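Aminoacyl-histidine dipeptidase (PDB 3MRU) is a zinc-dependent M20-family metallopeptidase that probably hydrolyses dipeptides, among them Xaa-His dipeptides such as carnosine. Local coordinates at residues A[126-139]-A[474-486]. Sequence-based numbering, arbitrary orientation.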
ATOM      1  N   SER A 126      -9.007  11.657  18.557  1.00 81.34           N
ATOM      2  CA  SER A 126      -8.829  10.619  19.534  1.00 81.81           C
ATOM      3  C   SER A 126      -7.576  10.901  20.355  1.00 82.59           C
ATOM      4  O   SER A 126      -7.638  10.989  21.574  1.00 82.52           O
ATOM      5  CB  SER A 126      -8.729   9.278  18.821  1.00 63.83           C
ATOM      6  OG  SER A 126      -8.250   8.259  19.679  1.00 63.79           O
ATOM      7  N   CYS A 127      -6.440  11.065  19.686  1.00 65.95           N
ATOM      8  CA  CYS A 127      -5.198  11.328  20.399  1.00 66.87           C
ATOM      9  C   CYS A 127      -5.379  12.503  21.325  1.00 66.75           C
ATOM     10  O   CYS A 127      -5.067  12.432  22.505  1.00 66.40           O
ATOM     11  CB  CYS A 127      -4.069  11.624  19.419  1.00 82.67           C
ATOM     12  SG  CYS A 127      -3.248  10.158  18.784  1.00 85.93           S
ATOM     13  N   LEU A 128      -5.911  13.577  20.764  1.00 75.18           N
ATOM     14  CA  LEU A 128      -6.158  14.798  21.501  1.00 75.77           C
ATOM     15  C   LEU A 128      -7.148  14.648  22.649  1.00 76.32           C
ATOM     16  O   LEU A 128      -6.975  15.249  23.707  1.00 76.56           O
ATOM     17  CB  LEU A 128      -6.648  15.861  20.547  1.00 64.30           C
ATOM     18  CG  LEU A 128      -5.633  16.952  20.267  1.00 63.88           C
ATOM     19  CD1 LEU A 128      -4.238  16.399  20.073  1.00 62.01           C
ATOM     20  CD2 LEU A 128      -6.117  17.715  19.051  1.00 64.57           C
ATOM     21  N   ALA A 129      -8.193  13.862  22.430  1.00 65.56           N
ATOM     22  CA  ALA A 129      -9.127  13.557  23.498  1.00 66.00           C
ATOM     23  C   ALA A 129      -8.405  12.934  24.697  1.00 66.28           C
ATOM     24  O   ALA A 129      -8.567  13.403  25.806  1.00 66.66           O
ATOM     25  CB  ALA A 129     -10.246  12.666  22.996  1.00 59.55           C
ATOM     26  N   VAL A 130      -7.598  11.903  24.475  1.00 80.25           N
ATOM     27  CA  VAL A 130      -6.814  11.266  25.556  1.00 80.92           C
ATOM     28  C   VAL A 130      -5.925  12.275  26.297  1.00 81.38           C
ATOM     29  O   VAL A 130      -5.868  12.271  27.524  1.00 81.60           O
ATOM     30  CB  VAL A 130      -5.943  10.051  25.051  1.00 63.71           C
ATOM     31  CG1 VAL A 130      -4.943   9.598  26.115  1.00 62.62           C
ATOM     32  CG2 VAL A 130      -6.827   8.878  24.607  1.00 63.44           C
ATOM     33  N   LEU A 131      -5.238  13.138  25.567  1.00 83.18           N
ATOM     34  CA  LEU A 131      -4.423  14.145  26.218  1.00 83.94           C
ATOM     35  C   LEU A 131      -5.253  15.003  27.179  1.00 84.69           C
ATOM     36  O   LEU A 131      -4.860  15.177  28.332  1.00 85.07           O
ATOM     37  CB  LEU A 131      -3.718  15.017  25.183  1.00 64.57           C
ATOM     38  CG  LEU A 131      -2.461  14.436  24.528  1.00 64.23           C
ATOM     39  CD1 LEU A 131      -2.032  15.310  23.345  1.00 63.06           C
ATOM     40  CD2 LEU A 131      -1.330  14.272  25.555  1.00 63.56           C
ATOM     41  N   ALA A 132      -6.396  15.510  26.709  1.00 72.88           N
ATOM     42  CA  ALA A 132      -7.295  16.333  27.515  1.00 73.49           C
ATOM     43  C   ALA A 132      -8.025  15.556  28.609  1.00 74.49           C
ATOM     44  O   ALA A 132      -8.287  16.104  29.675  1.00 75.04           O
ATOM     45  CB  ALA A 132      -8.282  17.055  26.644  1.00 29.27           C
ATOM     46  N   SER A 133      -8.346  14.291  28.359  1.00 85.10           N
ATOM     47  CA  SER A 133      -9.085  13.454  29.319  1.00 86.39           C
ATOM     48  C   SER A 133      -8.535  13.480  30.746  1.00 87.59           C
ATOM     49  O   SER A 133      -7.324  13.362  30.952  1.00 87.99           O
ATOM     50  CB  SER A 133      -9.133  12.008  28.846  1.00 83.59           C
ATOM     51  OG  SER A 133      -9.905  11.237  29.741  1.00 83.80           O
ATOM     52  N   LYS A 134      -9.426  13.618  31.730  1.00 85.53           N
ATOM     53  CA  LYS A 134      -9.010  13.628  33.151  1.00 86.72           C
ATOM     54  C   LYS A 134      -9.187  12.287  33.884  1.00 87.11           C
ATOM     55  O   LYS A 134      -8.664  12.097  34.986  1.00 87.11           O
ATOM     56  CB  LYS A 134      -9.605  14.834  33.892  1.00 91.22           C
ATOM     57  CG  LYS A 134      -8.792  16.106  33.681  1.00 92.31           C
ATOM     58  CD  LYS A 134      -9.620  17.357  34.031  1.00 93.54           C
ATOM     59  CE  LYS A 134      -8.897  18.623  33.601  1.00 93.40           C
ATOM     60  NZ  LYS A 134      -7.593  18.770  34.334  1.00 93.74           N
ATOM     61  N   GLU A 135      -9.890  11.351  33.261  1.00 93.81           N
ATOM     62  CA  GLU A 135     -10.284  10.145  33.965  1.00 94.93           C
ATOM     63  C   GLU A 135      -9.915   8.810  33.323  1.00 94.83           C
ATOM     64  O   GLU A 135     -10.505   7.778  33.670  1.00 95.07           O
ATOM     65  CB  GLU A 135     -11.796  10.229  34.188  1.00103.80           C
ATOM     66  CG  GLU A 135     -12.598  10.639  32.957  1.00105.47           C
ATOM     67  CD  GLU A 135     -14.086  10.291  33.061  1.00106.14           C
ATOM     68  OE1 GLU A 135     -14.409   9.288  33.742  1.00109.29           O
ATOM     69  OE2 GLU A 135     -14.930  11.005  32.448  1.00108.27           O
ATOM     70  N   ILE A 136      -8.958   8.824  32.393  1.00 86.15           N
ATOM     71  CA  ILE A 136      -8.383   7.579  31.902  1.00 85.75           C
ATOM     72  C   ILE A 136      -7.143   7.394  32.750  1.00 85.71           C
ATOM     73  O   ILE A 136      -6.279   8.272  32.814  1.00 85.45           O
ATOM     74  CB  ILE A 136      -8.049   7.622  30.410  1.00130.10           C
ATOM     75  CG1 ILE A 136      -9.260   8.056  29.604  1.00129.55           C
ATOM     76  CG2 ILE A 136      -7.529   6.257  29.915  1.00129.94           C
ATOM     77  CD1 ILE A 136     -10.525   7.156  29.671  1.00105.26           C
ATOM     78  N   LYS A 137      -7.081   6.242  33.406  1.00 95.34           N
ATOM     79  CA  LYS A 137      -5.952   5.873  34.252  1.00 95.41           C
ATOM     80  C   LYS A 137      -4.873   5.283  33.365  1.00 95.01           C
ATOM     81  O   LYS A 137      -4.766   4.066  33.252  1.00 94.97           O
ATOM     82  CB  LYS A 137      -6.374   4.872  35.339  1.00111.20           C
ATOM     83  CG  LYS A 137      -6.637   5.521  36.688  1.00112.34           C
ATOM     84  CD  LYS A 137      -7.722   4.793  37.467  1.00113.61           C
ATOM     85  CE  LYS A 137      -7.950   5.478  38.826  1.00114.21           C
ATOM     86  NZ  LYS A 137      -9.369   5.310  39.312  1.00114.19           N
ATOM     87  N   HIS A 138      -4.083   6.149  32.734  1.00 83.47           N
ATOM     88  CA  HIS A 138      -3.025   5.706  31.824  1.00 83.07           C
ATOM     89  C   HIS A 138      -1.620   5.812  32.410  1.00 83.11           C
ATOM     90  O   HIS A 138      -1.399   6.543  33.376  1.00 83.29           O
ATOM     91  CB  HIS A 138      -3.114   6.454  30.501  1.00 66.81           C
ATOM     92  CG  HIS A 138      -2.980   7.933  30.628  1.00 65.80           C
ATOM     93  ND1 HIS A 138      -4.046   8.789  30.458  1.00 65.76           N
ATOM     94  CD2 HIS A 138      -1.908   8.716  30.891  1.00 65.33           C
ATOM     95  CE1 HIS A 138      -3.634  10.035  30.611  1.00 65.76           C
ATOM     96  NE2 HIS A 138      -2.339  10.021  30.873  1.00 65.33           N
ATOM     97  N   GLY A 139      -0.682   5.075  31.815  1.00 87.80           N
ATOM     98  CA  GLY A 139       0.743   5.192  32.136  1.00 87.87           C
ATOM     99  C   GLY A 139       1.298   6.377  31.356  1.00 87.99           C
ATOM    100  O   GLY A 139       0.533   7.091  30.701  1.00 88.20           O
ATOM    101  N   LEU A 474     -16.834   2.782  19.626  1.00 73.96           N
ATOM    102  CA  LEU A 474     -16.047   1.550  19.749  1.00 73.28           C
ATOM    103  C   LEU A 474     -14.567   1.862  19.723  1.00 73.40           C
ATOM    104  O   LEU A 474     -13.851   1.589  20.683  1.00 73.13           O
ATOM    105  CB  LEU A 474     -16.378   0.593  18.612  1.00 58.12           C
ATOM    106  CG  LEU A 474     -17.566  -0.348  18.769  1.00 58.04           C
ATOM    107  CD1 LEU A 474     -18.686   0.212  19.640  1.00 58.24           C
ATOM    108  CD2 LEU A 474     -18.090  -0.662  17.389  1.00 58.56           C
ATOM    109  N   PHE A 475     -14.119   2.458  18.623  1.00 60.46           N
ATOM    110  CA  PHE A 475     -12.718   2.752  18.455  1.00 60.97           C
ATOM    111  C   PHE A 475     -12.210   3.313  19.769  1.00 62.20           C
ATOM    112  O   PHE A 475     -11.204   2.849  20.307  1.00 62.42           O
ATOM    113  CB  PHE A 475     -12.492   3.736  17.307  1.00 53.97           C
ATOM    114  CG  PHE A 475     -11.139   4.350  17.310  1.00 52.91           C
ATOM    115  CD1 PHE A 475     -10.966   5.660  17.659  1.00 52.66           C
ATOM    116  CD2 PHE A 475     -10.027   3.613  17.009  1.00 53.27           C
ATOM    117  CE1 PHE A 475      -9.701   6.226  17.692  1.00 51.92           C
ATOM    118  CE2 PHE A 475      -8.757   4.190  17.049  1.00 52.85           C
ATOM    119  CZ  PHE A 475      -8.606   5.489  17.385  1.00 51.79           C
ATOM    120  N   TRP A 476     -12.938   4.278  20.316  1.00 67.53           N
ATOM    121  CA  TRP A 476     -12.470   4.973  21.503  1.00 69.07           C
ATOM    122  C   TRP A 476     -12.522   4.057  22.741  1.00 70.22           C
ATOM    123  O   TRP A 476     -11.728   4.214  23.676  1.00 70.19           O
ATOM    124  CB  TRP A 476     -13.244   6.280  21.687  1.00 62.13           C
ATOM    125  CG  TRP A 476     -13.064   6.890  23.022  1.00 62.95           C
ATOM    126  CD1 TRP A 476     -13.821   6.645  24.126  1.00 63.53           C
ATOM    127  CD2 TRP A 476     -12.063   7.845  23.422  1.00 63.63           C
ATOM    128  NE1 TRP A 476     -13.352   7.378  25.193  1.00 64.49           N
ATOM    129  CE2 TRP A 476     -12.279   8.127  24.789  1.00 63.44           C
ATOM    130  CE3 TRP A 476     -11.015   8.495  22.758  1.00 64.42           C
ATOM    131  CZ2 TRP A 476     -11.477   9.019  25.510  1.00 62.26           C
ATOM    132  CZ3 TRP A 476     -10.217   9.393  23.483  1.00 63.69           C
ATOM    133  CH2 TRP A 476     -10.455   9.639  24.843  1.00 62.99           C
ATOM    134  N   ASP A 477     -13.430   3.083  22.725  1.00 62.19           N
ATOM    135  CA  ASP A 477     -13.593   2.183  23.862  1.00 63.73           C
ATOM    136  C   ASP A 477     -12.427   1.238  24.039  1.00 64.76           C
ATOM    137  O   ASP A 477     -12.019   0.979  25.171  1.00 65.00           O
ATOM    138  CB  ASP A 477     -14.893   1.392  23.767  1.00 72.84           C
ATOM    139  CG  ASP A 477     -16.095   2.194  24.220  1.00 73.99           C
ATOM    140  OD1 ASP A 477     -15.979   2.943  25.216  1.00 74.55           O
ATOM    141  OD2 ASP A 477     -17.163   2.070  23.578  1.00 76.51           O
ATOM    142  N   GLN A 478     -11.894   0.711  22.939  1.00 70.90           N
ATOM    143  CA  GLN A 478     -10.655  -0.061  23.035  1.00 72.21           C
ATOM    144  C   GLN A 478      -9.448   0.835  23.143  1.00 72.36           C
ATOM    145  O   GLN A 478      -8.466   0.482  23.806  1.00 72.96           O
ATOM    146  CB  GLN A 478     -10.487  -1.027  21.887  1.00 78.70           C
ATOM    147  CG  GLN A 478     -11.289  -0.637  20.699  1.00 82.19           C
ATOM    148  CD  GLN A 478     -11.386  -1.771  19.720  1.00 85.90           C
ATOM    149  OE1 GLN A 478     -10.409  -2.504  19.526  1.00 87.07           O
ATOM    150  NE2 GLN A 478     -12.571  -1.947  19.105  1.00 85.64           N
ATOM    151  N   MET A 479      -9.514   2.006  22.527  1.00 54.60           N
ATOM    152  CA  MET A 479      -8.420   2.935  22.655  1.00 55.13           C
ATOM    153  C   MET A 479      -8.224   3.220  24.143  1.00 55.05           C
ATOM    154  O   MET A 479      -7.101   3.407  24.612  1.00 54.67           O
ATOM    155  CB  MET A 479      -8.704   4.208  21.864  1.00 84.19           C
ATOM    156  CG  MET A 479      -7.514   4.747  21.020  1.00 85.81           C
ATOM    157  SD  MET A 479      -6.307   5.807  21.894  1.00 87.58           S
ATOM    158  CE  MET A 479      -5.241   4.567  22.622  1.00 86.36           C
ATOM    159  N   VAL A 480      -9.322   3.213  24.894  1.00 69.88           N
ATOM    160  CA  VAL A 480      -9.237   3.375  26.346  1.00 70.08           C
ATOM    161  C   VAL A 480      -8.864   2.077  27.030  1.00 70.64           C
ATOM    162  O   VAL A 480      -7.900   2.032  27.793  1.00 70.57           O
ATOM    163  CB  VAL A 480     -10.554   3.835  26.971  1.00 51.26           C
ATOM    164  CG1 VAL A 480     -10.517   3.587  28.460  1.00 51.27           C
ATOM    165  CG2 VAL A 480     -10.805   5.303  26.682  1.00 50.67           C
ATOM    166  N   ALA A 481      -9.636   1.031  26.728  1.00 76.45           N
ATOM    167  CA  ALA A 481      -9.471  -0.278  27.330  1.00 77.17           C
ATOM    168  C   ALA A 481      -8.004  -0.624  27.388  1.00 78.21           C
ATOM    169  O   ALA A 481      -7.470  -0.875  28.477  1.00 78.59           O
ATOM    170  CB  ALA A 481     -10.220  -1.305  26.547  1.00 36.16           C
ATOM    171  N   LEU A 482      -7.324  -0.598  26.243  1.00 84.92           N
ATOM    172  CA  LEU A 482      -5.925  -0.985  26.284  1.00 86.25           C
ATOM    173  C   LEU A 482      -5.015   0.013  26.987  1.00 87.14           C
ATOM    174  O   LEU A 482      -4.215  -0.397  27.826  1.00 87.56           O
ATOM    175  CB  LEU A 482      -5.367  -1.471  24.938  1.00 84.52           C
ATOM    176  CG  LEU A 482      -5.464  -0.725  23.621  1.00 84.40           C
ATOM    177  CD1 LEU A 482      -4.577   0.492  23.573  1.00 84.19           C
ATOM    178  CD2 LEU A 482      -5.005  -1.703  22.606  1.00 84.13           C
ATOM    179  N   LEU A 483      -5.141   1.306  26.690  1.00 67.34           N
ATOM    180  CA  LEU A 483      -4.287   2.306  27.345  1.00 68.05           C
ATOM    181  C   LEU A 483      -4.078   2.039  28.844  1.00 69.03           C
ATOM    182  O   LEU A 483      -3.055   2.418  29.414  1.00 68.54           O
ATOM    183  CB  LEU A 483      -4.864   3.704  27.160  1.00 70.50           C
ATOM    184  CG  LEU A 483      -4.320   4.587  26.040  1.00 70.01           C
ATOM    185  CD1 LEU A 483      -4.994   5.953  26.046  1.00 68.58           C
ATOM    186  CD2 LEU A 483      -2.833   4.744  26.176  1.00 70.07           C
ATOM    187  N   GLU A 484      -5.060   1.388  29.468  1.00 92.65           N
ATOM    188  CA  GLU A 484      -5.030   1.075  30.897  1.00 94.17           C
ATOM    189  C   GLU A 484      -4.597  -0.360  31.114  1.00 95.23           C
ATOM    190  O   GLU A 484      -4.028  -0.693  32.166  1.00 95.42           O
ATOM    191  CB  GLU A 484      -6.398   1.324  31.539  1.00 91.83           C
ATOM    192  CG  GLU A 484      -6.852   2.766  31.371  1.00 92.72           C
ATOM    193  CD  GLU A 484      -8.183   3.061  32.011  1.00 94.25           C
ATOM    194  OE1 GLU A 484      -9.025   2.136  32.050  1.00 95.70           O
ATOM    195  OE2 GLU A 484      -8.394   4.218  32.455  1.00 93.53           O
ATOM    196  N   ALA A 485      -4.874  -1.204  30.115  1.00120.64           N
ATOM    197  CA  ALA A 485      -4.468  -2.614  30.127  1.00121.61           C
ATOM    198  C   ALA A 485      -2.941  -2.806  30.009  1.00122.43           C
ATOM    199  O   ALA A 485      -2.431  -3.896  30.265  1.00122.54           O
ATOM    200  CB  ALA A 485      -5.188  -3.371  29.020  1.00 65.98           C
ATOM    201  N   ILE A 486      -2.229  -1.738  29.645  1.00 83.01           N
ATOM    202  CA  ILE A 486      -0.796  -1.778  29.360  1.00 84.03           C
ATOM    203  C   ILE A 486       0.064  -2.123  30.594  1.00 85.58           C
ATOM    204  O   ILE A 486       0.086  -1.357  31.566  1.00 85.70           O
ATOM    205  CB  ILE A 486      -0.366  -0.465  28.659  1.00 72.84           C
ATOM    206  CG1 ILE A 486      -0.867  -0.490  27.208  1.00 72.23           C
ATOM    207  CG2 ILE A 486       1.142  -0.253  28.720  1.00 72.79           C
ATOM    208  CD1 ILE A 486      -0.841   0.861  26.495  1.00 59.48           C
TER
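Trp476 brings the CZ3–CH2 side of its indole up to Ser126, Ala129 and Val130, where two helices of the zinc-binding domain of this M20 peptidase pack on the same side of its mixed beta-sheet. The axes of helical segments 126-132 and 474-485 come within 11.3 Å and cross at -48°. Ala129 CB lies 3.3 Å from Trp476 CZ3, at a slant to the ring. Ser126 O and Val130 N sit at the indole edge, near its plane. The indole reaches the helix because CG of Trp476 stands opposite the backbone N (chi1 166°), beside the carbonyl carbon. One indole face carries CG2 of Val480, from its own helix. Ile136 crosses Val480 at a slant, with CD1 3.5 Å from Val480 CG2.

Val130 splits its two branches. CG2 goes to the indole and, more loosely, to Met479 SD. CG1 meets Leu483 CD1 tip to tip at 3.6 Å. Leu77 of strand 75-80 touches both Val130 and Met479, which places this layer on the sheet. Leu16 of helix 14-25 also packs on Ala129 and Trp476.

At the N-terminal end of both helical segments, beside the indole, Ser126 CB lies in the plane of the Phe475 ring at its edge, 3.4 Å from CE1. The side chain of Phe475 is about 9 Å from that of Asp173, a zinc ligand, so this end of the contact lies closer to the metal site.

Past helix 126-132, the loop returns to the C-terminal part of 474-485. Ile136 CG2 and the Glu484 side chain meet at about a right angle. Extended beyond CG, Glu484 carries its carboxylate to the inverse gamma turn centred on Lys137. There Lys137 N donates to Glu484 OE2 at 2.6 Å, on the anti side of the carboxylate and 17° out of its plane.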